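Local coordinates for putative c-1-tetrahydrofolate synthase, cytoplasmic (Leishmania major, PDB 4A26), which probably catalyses the NADP-dependent oxidation of N5,N10-methylenetetrahydrofolate and the hydrolysis of the resulting methenyl form in folate-linked one-carbon metabolism, at residues Q7-K12 against C159-A164; K23-A28 against N288-F293; I43-R48 against E81-N86; P180-L185 against V192-S197; V238-V243 against S271-G276. All blocks are in the same frame, centred on the assembly; numbering follows the deposited sequence.

Contact 1: Q7-K12 against C159-A164; sequences QIIDGK and CGIEMA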
# COMPACT_ATOMS: atom_id res chain seq x y z
N GLN A 7 -21.58 -8.57 21.92
CA GLN A 7 -20.57 -8.98 22.88
C GLN A 7 -19.40 -8.01 22.78
O GLN A 7 -19.20 -7.37 21.74
CB GLN A 7 -20.12 -10.41 22.60
CG GLN A 7 -19.82 -11.21 23.85
CD GLN A 7 -20.05 -12.69 23.66
OE1 GLN A 7 -19.90 -13.22 22.55
NE2 GLN A 7 -20.41 -13.38 24.74
N ILE A 8 -18.64 -7.90 23.86
CA ILE A 8 -17.64 -6.86 23.98
C ILE A 8 -16.25 -7.42 23.75
O ILE A 8 -15.79 -8.27 24.51
CB ILE A 8 -17.74 -6.17 25.36
CG1 ILE A 8 -19.08 -5.41 25.44
CG2 ILE A 8 -16.57 -5.23 25.58
CD1 ILE A 8 -19.30 -4.63 26.73
N ILE A 9 -15.60 -6.96 22.68
CA ILE A 9 -14.25 -7.36 22.34
C ILE A 9 -13.30 -6.77 23.38
O ILE A 9 -12.87 -5.62 23.26
CB ILE A 9 -13.86 -6.85 20.92
CG1 ILE A 9 -14.77 -7.44 19.84
CG2 ILE A 9 -12.42 -7.18 20.60
CD1 ILE A 9 -14.48 -6.93 18.45
N ASP A 10 -12.98 -7.56 24.40
CA ASP A 10 -12.10 -7.10 25.47
C ASP A 10 -10.63 -7.07 25.02
O ASP A 10 -9.87 -7.99 25.30
CB ASP A 10 -12.26 -7.95 26.73
CG ASP A 10 -11.53 -7.37 27.94
OD1 ASP A 10 -10.86 -6.32 27.78
OD2 ASP A 10 -11.63 -7.96 29.04
N GLY A 11 -10.26 -5.99 24.33
CA GLY A 11 -8.88 -5.77 23.89
C GLY A 11 -7.85 -5.80 25.00
O GLY A 11 -6.75 -6.31 24.81
N LYS A 12 -8.20 -5.25 26.17
CA LYS A 12 -7.32 -5.23 27.34
C LYS A 12 -6.91 -6.64 27.76
O LYS A 12 -5.73 -6.91 28.03
CB LYS A 12 -7.99 -4.53 28.54
CG LYS A 12 -7.84 -3.01 28.55
N CYS A 159 -11.23 -13.23 18.37
CA CYS A 159 -12.65 -13.35 18.71
C CYS A 159 -13.37 -14.33 17.78
O CYS A 159 -14.58 -14.53 17.91
CB CYS A 159 -13.33 -11.98 18.65
SG CYS A 159 -12.89 -10.92 20.03
N GLY A 160 -12.63 -14.93 16.86
CA GLY A 160 -13.20 -15.89 15.91
C GLY A 160 -13.97 -15.22 14.80
O GLY A 160 -14.73 -15.87 14.08
N ILE A 161 -13.77 -13.91 14.64
CA ILE A 161 -14.49 -13.14 13.65
C ILE A 161 -13.89 -13.37 12.27
O ILE A 161 -12.73 -13.04 12.03
CB ILE A 161 -14.50 -11.64 14.00
CG1 ILE A 161 -15.21 -11.42 15.34
CG2 ILE A 161 -15.17 -10.83 12.90
CD1 ILE A 161 -15.19 -9.99 15.83
N GLU A 162 -14.69 -13.98 11.39
CA GLU A 162 -14.28 -14.28 10.02
C GLU A 162 -14.06 -12.98 9.25
O GLU A 162 -14.85 -12.05 9.35
CB GLU A 162 -15.35 -15.12 9.31
CG GLU A 162 -15.41 -16.59 9.74
CD GLU A 162 -16.66 -17.33 9.25
OE1 GLU A 162 -17.50 -16.72 8.54
OE2 GLU A 162 -16.81 -18.53 9.58
N MET A 163 -12.96 -12.95 8.49
CA MET A 163 -12.67 -11.85 7.57
C MET A 163 -12.81 -12.30 6.10
O MET A 163 -13.46 -11.62 5.32
CB MET A 163 -11.25 -11.33 7.82
CG MET A 163 -11.16 -10.40 9.00
SD MET A 163 -9.47 -10.14 9.55
CE MET A 163 -9.16 -11.72 10.35
N ALA A 164 -12.22 -13.43 5.74
CA ALA A 164 -12.29 -13.93 4.36
C ALA A 164 -13.73 -14.06 3.87
O ALA A 164 -14.56 -14.68 4.54
CB ALA A 164 -11.58 -15.26 4.25
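At one margin of the Rossmann-like NAD(P)-binding domain, Ile9 reaches across to Cys159 and Ile161 and so joins the loop just after strand 7-8 to the last turn of helix 147-159 and the loop that follows it. It is a worked example of a purely apolar contact between two segments, with no hydrogen bond across it. The two branches of Ile9 divide the work. CG2 lies 3.8 Å from the sulfur SG of Cys159, and CG1 meets the same sulfur at 4.0 Å, so the thiol sits against the fork of the isoleucine. The longer branch goes on to Ile161: CD1 of Ile9 and CD1 of Ile161 approach tip to tip at 4.1 Å. The CG1 arm of Ile9 leaves CB on the side away from its own carbonyl carbon (chi1 -62°) and then extends fully, which carries its CD1 out to this second partner.

Both isoleucines also pack on Trp269 of the neighbouring strand 269-271, and Ile9 touches Leu155 on the helix itself, so the contact forms part of a wider apolar patch between helix and sheet. The strand owes its place in the sheet to backbone bonds from Gln7 and Ile9 to Ile270. Between Cys159 and Ile161 the chain turns at Gly160, whose positive phi of 77° belongs to a Schellman motif ending the helix. On the other segment, Asp10 centres an inverse gamma turn and stands at the N-cap of helix 11-32; the turn is closed by a weak bond from Gly11 N to Ile9 O, 2.8 Å long.

Contact 2: K23-A28 against N288-F293; sequences KDKVAA and NTLEAF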
# COMPACT_ATOMS: atom_id res chain seq x y z
N LYS A 23 6.01 -13.45 26.76
CA LYS A 23 6.87 -13.74 27.91
C LYS A 23 7.41 -15.17 27.80
O LYS A 23 8.62 -15.38 27.91
CB LYS A 23 6.09 -13.56 29.21
CG LYS A 23 6.94 -13.59 30.48
CD LYS A 23 6.08 -13.77 31.73
CE LYS A 23 6.93 -13.83 32.99
NZ LYS A 23 6.22 -14.48 34.13
N ASP A 24 6.52 -16.12 27.58
CA ASP A 24 6.90 -17.53 27.43
C ASP A 24 7.82 -17.77 26.24
O ASP A 24 8.83 -18.46 26.35
CB ASP A 24 5.65 -18.42 27.31
CG ASP A 24 4.91 -18.58 28.63
OD1 ASP A 24 5.30 -17.95 29.64
OD2 ASP A 24 3.92 -19.35 28.67
N LYS A 25 7.47 -17.19 25.09
CA LYS A 25 8.29 -17.33 23.87
C LYS A 25 9.70 -16.79 24.09
O LYS A 25 10.68 -17.48 23.79
CB LYS A 25 7.64 -16.61 22.69
CG LYS A 25 6.42 -17.32 22.12
CD LYS A 25 5.76 -16.50 21.03
CE LYS A 25 4.41 -17.07 20.62
NZ LYS A 25 3.74 -16.21 19.60
N VAL A 26 9.80 -15.58 24.63
CA VAL A 26 11.09 -14.98 24.97
C VAL A 26 11.89 -15.86 25.95
O VAL A 26 13.11 -15.95 25.83
CB VAL A 26 10.90 -13.57 25.57
CG1 VAL A 26 12.19 -13.05 26.19
CG2 VAL A 26 10.40 -12.61 24.50
N ALA A 27 11.20 -16.50 26.89
CA ALA A 27 11.84 -17.39 27.86
C ALA A 27 12.31 -18.69 27.20
O ALA A 27 13.31 -19.27 27.62
CB ALA A 27 10.89 -17.70 29.01
N ALA A 28 11.58 -19.14 26.19
CA ALA A 28 11.94 -20.35 25.45
C ALA A 28 13.18 -20.13 24.59
O ALA A 28 14.05 -21.00 24.51
CB ALA A 28 10.77 -20.82 24.58
N ASN A 288 6.07 -7.48 17.19
CA ASN A 288 6.93 -7.00 16.12
C ASN A 288 8.40 -7.14 16.50
O ASN A 288 9.21 -7.63 15.71
CB ASN A 288 6.61 -5.53 15.80
CG ASN A 288 5.47 -5.37 14.77
OD1 ASN A 288 4.73 -6.32 14.50
ND2 ASN A 288 5.35 -4.17 14.21
N THR A 289 8.74 -6.74 17.72
CA THR A 289 10.13 -6.79 18.20
C THR A 289 10.63 -8.21 18.45
O THR A 289 11.82 -8.47 18.34
CB THR A 289 10.30 -5.99 19.50
OG1 THR A 289 9.67 -4.72 19.37
CG2 THR A 289 11.78 -5.80 19.82
N LEU A 290 9.72 -9.13 18.78
CA LEU A 290 10.08 -10.54 18.92
C LEU A 290 10.47 -11.09 17.55
O LEU A 290 11.54 -11.66 17.39
CB LEU A 290 8.92 -11.36 19.51
CG LEU A 290 9.27 -12.66 20.25
CD1 LEU A 290 8.02 -13.53 20.38
CD2 LEU A 290 10.37 -13.44 19.58
N GLU A 291 9.59 -10.90 16.56
CA GLU A 291 9.84 -11.34 15.18
C GLU A 291 11.17 -10.85 14.64
O GLU A 291 11.86 -11.58 13.93
CB GLU A 291 8.71 -10.90 14.25
CG GLU A 291 7.50 -11.84 14.22
CD GLU A 291 6.34 -11.32 13.37
OE1 GLU A 291 6.59 -10.58 12.38
OE2 GLU A 291 5.17 -11.66 13.70
N ALA A 292 11.54 -9.61 14.99
CA ALA A 292 12.84 -9.06 14.60
C ALA A 292 13.98 -9.84 15.23
O ALA A 292 14.94 -10.20 14.55
CB ALA A 292 12.93 -7.59 15.00
N PHE A 293 13.87 -10.10 16.53
CA PHE A 293 14.85 -10.90 17.26
C PHE A 293 14.85 -12.35 16.77
O PHE A 293 15.90 -12.98 16.69
CB PHE A 293 14.55 -10.84 18.77
CG PHE A 293 15.36 -11.78 19.61
CD1 PHE A 293 16.73 -11.61 19.72
CD2 PHE A 293 14.76 -12.81 20.31
CE1 PHE A 293 17.49 -12.47 20.51
CE2 PHE A 293 15.51 -13.67 21.09
CZ PHE A 293 16.87 -13.49 21.19
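Leu290 of helix 279-297 points at the flank of helix 11-32, where the aliphatic part of Lys25 and one methyl of Val26 receive it. The close side is that of Lys25. CD1 of Leu290 lies 3.8 Å from CD of Lys25 and 3.9 Å from its CB, the two side chains crossing at about a right angle, so a single methyl rests against the stem of the lysine. Because that stem is extended beyond CG (chi2 175°), it presents a run of methylenes while its ammonium group is carried onward, to a long, weak ion pair with Glu287.

Packing is looser toward Val26, whose CG2 stays 4.4 Å from CG of Leu290, and looser again at Phe293, which faces helix 11-32 here without touching residues 23-28. Lys25 forms the solvent edge, whereas Val26 and Leu290 are buried. Leu22 and Leu29 also touch Leu290, which thus meets four residues spaced i, i+3, i+4 and i+7, the lining of a hole for a knob. The ring of Phe293 makes an edge-to-face stack with His97. Such pairing of the first and last long helices, which link the catalytic and NAD(P)-binding domains, is characteristic of the methylenetetrahydrofolate dehydrogenase/cyclohydrolase fold.

Contact 3: I43-R48 against E81-N86; sequences IIVGQR and EVLEVN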
# COMPACT_ATOMS: atom_id res chain seq x y z
N ILE A 43 14.23 6.36 20.89
CA ILE A 43 14.89 7.65 20.93
C ILE A 43 13.84 8.72 21.21
O ILE A 43 12.84 8.80 20.50
CB ILE A 43 15.63 7.97 19.62
CG1 ILE A 43 16.73 6.93 19.36
CG2 ILE A 43 16.27 9.34 19.68
CD1 ILE A 43 17.42 7.08 18.02
N ILE A 44 14.06 9.50 22.25
CA ILE A 44 13.21 10.64 22.57
C ILE A 44 14.10 11.88 22.63
O ILE A 44 15.21 11.83 23.15
CB ILE A 44 12.44 10.44 23.90
CG1 ILE A 44 11.43 11.57 24.11
CG2 ILE A 44 13.40 10.37 25.09
CD1 ILE A 44 10.66 11.45 25.41
N VAL A 45 13.60 12.98 22.05
CA VAL A 45 14.35 14.23 21.97
C VAL A 45 13.59 15.30 22.74
O VAL A 45 12.38 15.48 22.57
CB VAL A 45 14.54 14.66 20.50
CG1 VAL A 45 15.22 16.02 20.42
CG2 VAL A 45 15.35 13.61 19.76
N GLY A 46 14.32 16.02 23.59
CA GLY A 46 13.69 16.97 24.50
C GLY A 46 13.10 16.25 25.70
O GLY A 46 13.48 15.12 26.00
N GLN A 47 12.16 16.91 26.37
CA GLN A 47 11.66 16.44 27.67
C GLN A 47 10.14 16.62 27.82
O GLN A 47 9.65 16.94 28.90
CB GLN A 47 12.41 17.18 28.79
CG GLN A 47 13.87 16.75 28.98
CD GLN A 47 14.02 15.56 29.91
OE1 GLN A 47 13.82 15.67 31.12
NE2 GLN A 47 14.39 14.41 29.35
N ARG A 48 9.40 16.41 26.73
CA ARG A 48 7.94 16.44 26.78
C ARG A 48 7.42 15.34 27.71
O ARG A 48 7.83 14.19 27.58
CB ARG A 48 7.34 16.24 25.38
CG ARG A 48 7.06 17.52 24.62
CD ARG A 48 6.48 17.23 23.23
NE ARG A 48 5.42 18.18 22.88
CZ ARG A 48 4.11 17.94 22.95
NH1 ARG A 48 3.64 16.76 23.34
NH2 ARG A 48 3.25 18.90 22.61
N GLU A 81 21.87 15.98 12.50
CA GLU A 81 23.03 15.10 12.27
C GLU A 81 23.27 14.21 13.48
O GLU A 81 23.41 13.00 13.35
CB GLU A 81 24.30 15.92 11.96
CG GLU A 81 25.20 15.33 10.86
CD GLU A 81 25.89 14.02 11.25
OE1 GLU A 81 25.19 12.97 11.32
OE2 GLU A 81 27.12 14.02 11.47
N VAL A 82 23.27 14.82 14.67
CA VAL A 82 23.58 14.10 15.91
C VAL A 82 22.49 13.09 16.27
O VAL A 82 22.79 12.00 16.73
CB VAL A 82 23.81 15.08 17.08
CG1 VAL A 82 24.01 14.32 18.38
CG2 VAL A 82 25.00 15.98 16.80
N LEU A 83 21.22 13.46 16.06
CA LEU A 83 20.11 12.52 16.22
C LEU A 83 20.34 11.29 15.35
O LEU A 83 20.30 10.16 15.84
CB LEU A 83 18.78 13.18 15.84
CG LEU A 83 17.54 12.27 15.77
CD1 LEU A 83 17.26 11.67 17.15
CD2 LEU A 83 16.34 13.02 15.24
N GLU A 84 20.58 11.52 14.07
CA GLU A 84 20.76 10.44 13.10
C GLU A 84 21.96 9.55 13.43
O GLU A 84 21.93 8.35 13.15
CB GLU A 84 20.92 11.02 11.69
CG GLU A 84 19.63 11.61 11.12
CD GLU A 84 19.71 11.88 9.64
OE1 GLU A 84 20.83 12.15 9.13
OE2 GLU A 84 18.66 11.81 8.97
N VAL A 85 23.01 10.13 14.01
CA VAL A 85 24.17 9.36 14.46
C VAL A 85 23.75 8.34 15.52
O VAL A 85 24.12 7.17 15.44
CB VAL A 85 25.28 10.29 15.05
CG1 VAL A 85 26.22 9.50 15.95
CG2 VAL A 85 26.04 10.97 13.92
N ASN A 86 22.96 8.79 16.49
CA ASN A 86 22.43 7.90 17.52
C ASN A 86 21.49 6.85 16.95
O ASN A 86 21.45 5.72 17.43
CB ASN A 86 21.72 8.69 18.62
CG ASN A 86 22.67 9.50 19.46
OD1 ASN A 86 23.12 9.05 20.52
ND2 ASN A 86 23.00 10.69 19.00
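Ile43 and Val45, alternate residues on one face of strand 39-45, both turn their side chains to Leu83 on helix 80-91. The helix belongs to a beta-alpha-beta crossover of the catalytic domain: it leads from strand 68-74 to strand 98-101 and passes over the middle strand of that three-stranded parallel sheet. Its direction against the strand is nearly antiparallel, at 162°, with the axes 10.4 Å apart.

Leu83 starts out alongside the strand; its CG is directed opposite the backbone N (chi1 172°), and the next torsion (chi2 62°) turns CD1 to the strand. This one methyl serves both strand residues, at 3.6 Å from CG2 of Ile43 and 3.8 Å from CG2 of Val45. In each pair the side chains cross obliquely, and the leucine tip bridges the two beta-branched residues. The other arm of Ile43 reaches across to the helix backbone, its CD1 coming within 4.2 Å of C of Asn86. Leu74 of the adjacent strand touches Ile43, Leu83 and Asn86 alike.

Asn86 itself folds back on its helix. Its ND2 donates to Val82 O at 2.6 Å, the donor standing above the carbonyl plane, while Asn86 N reaches the same oxygen from the opposite face.

Contact 4: P180-L185 against V192-S197; sequences PVAALL and VTIVHS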
# COMPACT_ATOMS: atom_id res chain seq x y z
N PRO A 180 -3.22 1.28 6.45
CA PRO A 180 -2.67 -0.05 6.67
C PRO A 180 -3.71 -1.12 6.98
O PRO A 180 -3.66 -2.21 6.40
CB PRO A 180 -1.71 0.14 7.85
CG PRO A 180 -1.94 1.51 8.36
CD PRO A 180 -2.59 2.30 7.30
N VAL A 181 -4.66 -0.82 7.87
CA VAL A 181 -5.67 -1.81 8.27
C VAL A 181 -6.58 -2.21 7.11
O VAL A 181 -7.04 -3.35 7.06
CB VAL A 181 -6.55 -1.35 9.46
CG1 VAL A 181 -7.52 -0.26 9.04
CG2 VAL A 181 -7.32 -2.53 10.03
N ALA A 182 -6.83 -1.28 6.19
CA ALA A 182 -7.62 -1.59 5.00
C ALA A 182 -6.93 -2.65 4.15
O ALA A 182 -7.59 -3.53 3.59
CB ALA A 182 -7.87 -0.34 4.18
N ALA A 183 -5.60 -2.59 4.05
CA ALA A 183 -4.84 -3.55 3.26
C ALA A 183 -4.69 -4.88 3.98
O ALA A 183 -4.63 -5.93 3.34
CB ALA A 183 -3.48 -2.99 2.92
N LEU A 184 -4.62 -4.85 5.31
CA LEU A 184 -4.52 -6.08 6.10
C LEU A 184 -5.81 -6.90 5.97
O LEU A 184 -5.76 -8.12 5.85
CB LEU A 184 -4.21 -5.77 7.57
CG LEU A 184 -2.83 -5.16 7.86
CD1 LEU A 184 -2.76 -4.62 9.29
CD2 LEU A 184 -1.71 -6.16 7.61
N LEU A 185 -6.95 -6.21 5.99
CA LEU A 185 -8.24 -6.86 5.78
C LEU A 185 -8.40 -7.45 4.37
O LEU A 185 -8.99 -8.52 4.21
CB LEU A 185 -9.39 -5.89 6.07
CG LEU A 185 -9.63 -5.52 7.54
CD1 LEU A 185 -10.79 -4.54 7.65
CD2 LEU A 185 -9.90 -6.76 8.38
N VAL A 192 -12.80 -4.76 0.75
CA VAL A 192 -12.66 -3.56 1.57
C VAL A 192 -13.02 -2.28 0.82
O VAL A 192 -12.64 -2.09 -0.34
CB VAL A 192 -11.22 -3.43 2.11
CG1 VAL A 192 -11.16 -2.41 3.25
CG2 VAL A 192 -10.69 -4.79 2.57
N THR A 193 -13.76 -1.40 1.50
CA THR A 193 -14.03 -0.04 1.03
C THR A 193 -13.53 0.96 2.06
O THR A 193 -13.86 0.86 3.25
CB THR A 193 -15.53 0.19 0.85
OG1 THR A 193 -16.09 -0.87 0.06
CG2 THR A 193 -15.79 1.52 0.17
N ILE A 194 -12.75 1.94 1.61
CA ILE A 194 -12.18 2.94 2.51
C ILE A 194 -12.98 4.23 2.38
O ILE A 194 -12.92 4.89 1.35
CB ILE A 194 -10.69 3.21 2.20
CG1 ILE A 194 -9.89 1.91 2.32
CG2 ILE A 194 -10.13 4.26 3.16
CD1 ILE A 194 -8.58 1.93 1.55
N VAL A 195 -13.73 4.57 3.41
CA VAL A 195 -14.47 5.83 3.46
C VAL A 195 -13.58 6.93 4.03
O VAL A 195 -12.78 6.67 4.95
CB VAL A 195 -15.76 5.70 4.30
CG1 VAL A 195 -16.53 7.01 4.29
CG2 VAL A 195 -16.63 4.57 3.78
N HIS A 196 -13.72 8.14 3.50
CA HIS A 196 -12.86 9.27 3.85
C HIS A 196 -13.58 10.62 3.68
O HIS A 196 -14.78 10.65 3.37
CB HIS A 196 -11.56 9.22 3.02
CG HIS A 196 -11.79 8.94 1.57
ND1 HIS A 196 -12.28 9.88 0.69
CD2 HIS A 196 -11.57 7.82 0.83
CE1 HIS A 196 -12.37 9.35 -0.52
NE2 HIS A 196 -11.94 8.10 -0.46
N SER A 197 -12.87 11.72 3.88
CA SER A 197 -13.45 13.07 3.81
C SER A 197 -14.16 13.38 2.49
O SER A 197 -15.08 14.19 2.45
CB SER A 197 -12.37 14.13 4.03
OG SER A 197 -11.56 14.27 2.88
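Val192 is turned so that CG1 lies opposite its backbone N and CG2 beside it (chi1 -165°), and with this rotation both methyls face helix 178-187. Ile194, two residues on, swings its CG1 away from its own carbonyl carbon (chi1 -58°), bringing the longer branch round to the same helix. Both converge on Ala182. Its CB meets CD1 of Ile194 at 3.5 Å and CG1 of Val192 at 4.0 Å, so a single methyl touches both strand side chains. CG2 of Val192 sits 3.5 Å from the carbonyl oxygen of Ala182 and also touches CB of Leu185, one helical turn further on, at 3.9 Å.

The small alanine at the centre is consistent with an axis separation of only 8.6 Å between helix and strand, which run nearly antiparallel at 167°. Thr193 points its side chain away from the helix, and its OG1 is hydrogen-bonded to Thr193 OG1 of the second subunit; Val192 and Thr193 pair with an antiparallel strand there, so the sheet continues through the homodimer. Strand 167-171, helix 178-187 and strand 191-195 make up a beta-alpha-beta unit of the Rossmann type expected of an NAD(P)-binding domain.

Contact 5: V238-V243 against S271-G276; sequences VGTTPV and SPVPGG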
# COMPACT_ATOMS: atom_id res chain seq x y z
N VAL A 238 -11.52 2.46 16.83
CA VAL A 238 -10.13 2.87 17.01
C VAL A 238 -9.99 4.37 17.30
O VAL A 238 -8.96 4.83 17.80
CB VAL A 238 -9.26 2.50 15.77
CG1 VAL A 238 -7.79 2.53 16.13
CG2 VAL A 238 -9.63 1.12 15.26
N GLY A 239 -11.04 5.13 17.01
CA GLY A 239 -11.06 6.56 17.32
C GLY A 239 -11.05 6.82 18.81
O GLY A 239 -11.64 6.08 19.58
N THR A 240 -10.36 7.90 19.21
CA THR A 240 -10.26 8.30 20.61
C THR A 240 -10.16 9.82 20.71
O THR A 240 -9.25 10.41 20.14
CB THR A 240 -9.01 7.70 21.27
OG1 THR A 240 -7.89 7.82 20.39
CG2 THR A 240 -9.24 6.23 21.60
N THR A 241 -11.11 10.43 21.41
CA THR A 241 -11.15 11.88 21.57
C THR A 241 -11.70 12.26 22.95
O THR A 241 -12.76 11.76 23.35
CB THR A 241 -12.07 12.52 20.50
OG1 THR A 241 -11.70 12.05 19.20
CG2 THR A 241 -11.98 14.03 20.55
N PRO A 242 -10.99 13.13 23.69
CA PRO A 242 -11.52 13.58 24.98
C PRO A 242 -12.72 14.52 24.83
O PRO A 242 -12.85 15.20 23.81
CB PRO A 242 -10.33 14.31 25.60
CG PRO A 242 -9.51 14.75 24.47
CD PRO A 242 -9.66 13.70 23.41
N VAL A 243 -13.59 14.54 25.84
CA VAL A 243 -14.76 15.42 25.87
C VAL A 243 -14.94 15.98 27.28
O VAL A 243 -14.53 15.36 28.24
CB VAL A 243 -16.05 14.67 25.46
CG1 VAL A 243 -15.91 14.07 24.07
CG2 VAL A 243 -16.39 13.59 26.49
N SER A 271 -15.87 -3.35 20.09
CA SER A 271 -14.80 -3.00 21.03
C SER A 271 -15.01 -1.56 21.49
O SER A 271 -14.96 -0.63 20.68
CB SER A 271 -13.43 -3.12 20.37
OG SER A 271 -13.26 -2.13 19.38
N PRO A 272 -15.23 -1.36 22.80
CA PRO A 272 -15.54 -0.03 23.30
C PRO A 272 -14.30 0.84 23.46
O PRO A 272 -13.18 0.33 23.50
CB PRO A 272 -16.13 -0.33 24.67
CG PRO A 272 -15.36 -1.53 25.13
CD PRO A 272 -15.04 -2.33 23.90
N VAL A 273 -14.50 2.16 23.55
CA VAL A 273 -13.45 3.08 23.95
C VAL A 273 -13.83 3.65 25.32
O VAL A 273 -14.89 4.25 25.46
CB VAL A 273 -13.26 4.23 22.94
CG1 VAL A 273 -12.47 5.37 23.57
CG2 VAL A 273 -12.58 3.72 21.69
N PRO A 274 -12.98 3.43 26.35
CA PRO A 274 -11.72 2.69 26.35
C PRO A 274 -11.94 1.18 26.23
O PRO A 274 -13.04 0.69 26.49
CB PRO A 274 -11.13 3.03 27.72
CG PRO A 274 -12.32 3.27 28.58
CD PRO A 274 -13.32 3.94 27.69
N GLY A 275 -10.88 0.45 25.87
CA GLY A 275 -10.96 -0.98 25.57
C GLY A 275 -10.65 -1.27 24.11
O GLY A 275 -10.34 -2.40 23.74
N GLY A 276 -10.76 -0.23 23.29
CA GLY A 276 -10.35 -0.29 21.89
C GLY A 276 -8.85 -0.08 21.80
O GLY A 276 -8.33 0.90 22.36
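Val273 can be followed outward from its CB, which already lies 4.2 Å from the carbonyl oxygen of Gly239. From there the side chain forks against the extended loop at Gly239 and Thr240. CG2, on the branch beside its own backbone N, comes to Gly239 O at 3.3 Å, an apolar methyl laid against a peptide oxygen. CG1, placed opposite the backbone N (chi1 164°), goes instead to the methyl CG2 of Thr240, 3.9 Å away. The two tips thus share their partners unequally: the CG2 methyl of Val273 is also within 4.2 Å of CG2 of Thr240, and its CG1 within 4.1 Å of Gly239 O. The threonine and valine side chains cross at about a right angle.

The valine directly precedes the PGGVGP signature of the tetrahydrofolate dehydrogenase/cyclohydrolase family, which begins at Pro274 and leads from strand 269-271 of the Rossmann-like domain into helix 279-297. The peptide bond before Pro274 is cis, and Gly275 then takes a positive phi of 115°, so the chain bends sharply straight after Val273. The facing segment leaves strand 234-237 and enters a short antiparallel pairing of strands 241-243 and 253-255, where Leu254 also touches Val273. Thr240, at the outer edge, has its OG1 between the backbone N and the carbonyl carbon, which leaves CG2 as the branch meeting the valine. At the inner end, Ser271 OG is hydrogen-bonded to Asp237 N, at the end of strand 234-237.

How the contacts relate
Contacts 1, 4 and 5 gather round the six-stranded parallel sheet of the NAD(P)-binding domain, their centres 16 to 19 Å apart. Contact 1 touches both of the others: Met163 packs on Leu185 of contact 4, and Ile8 and Ile9 on Pro272 and Ser271 of contact 5. Along the chain these three follow in series. Contact 3 stands apart in the catalytic domain, about 38 Å between centres from contact 1. Contact 2 shares helix 11-32 with contact 1, and the segments of the two alternate in sequence. Contact 2 so joins the first and last long helices, which run between the two domains; the family's active site probably lies in the cleft between these.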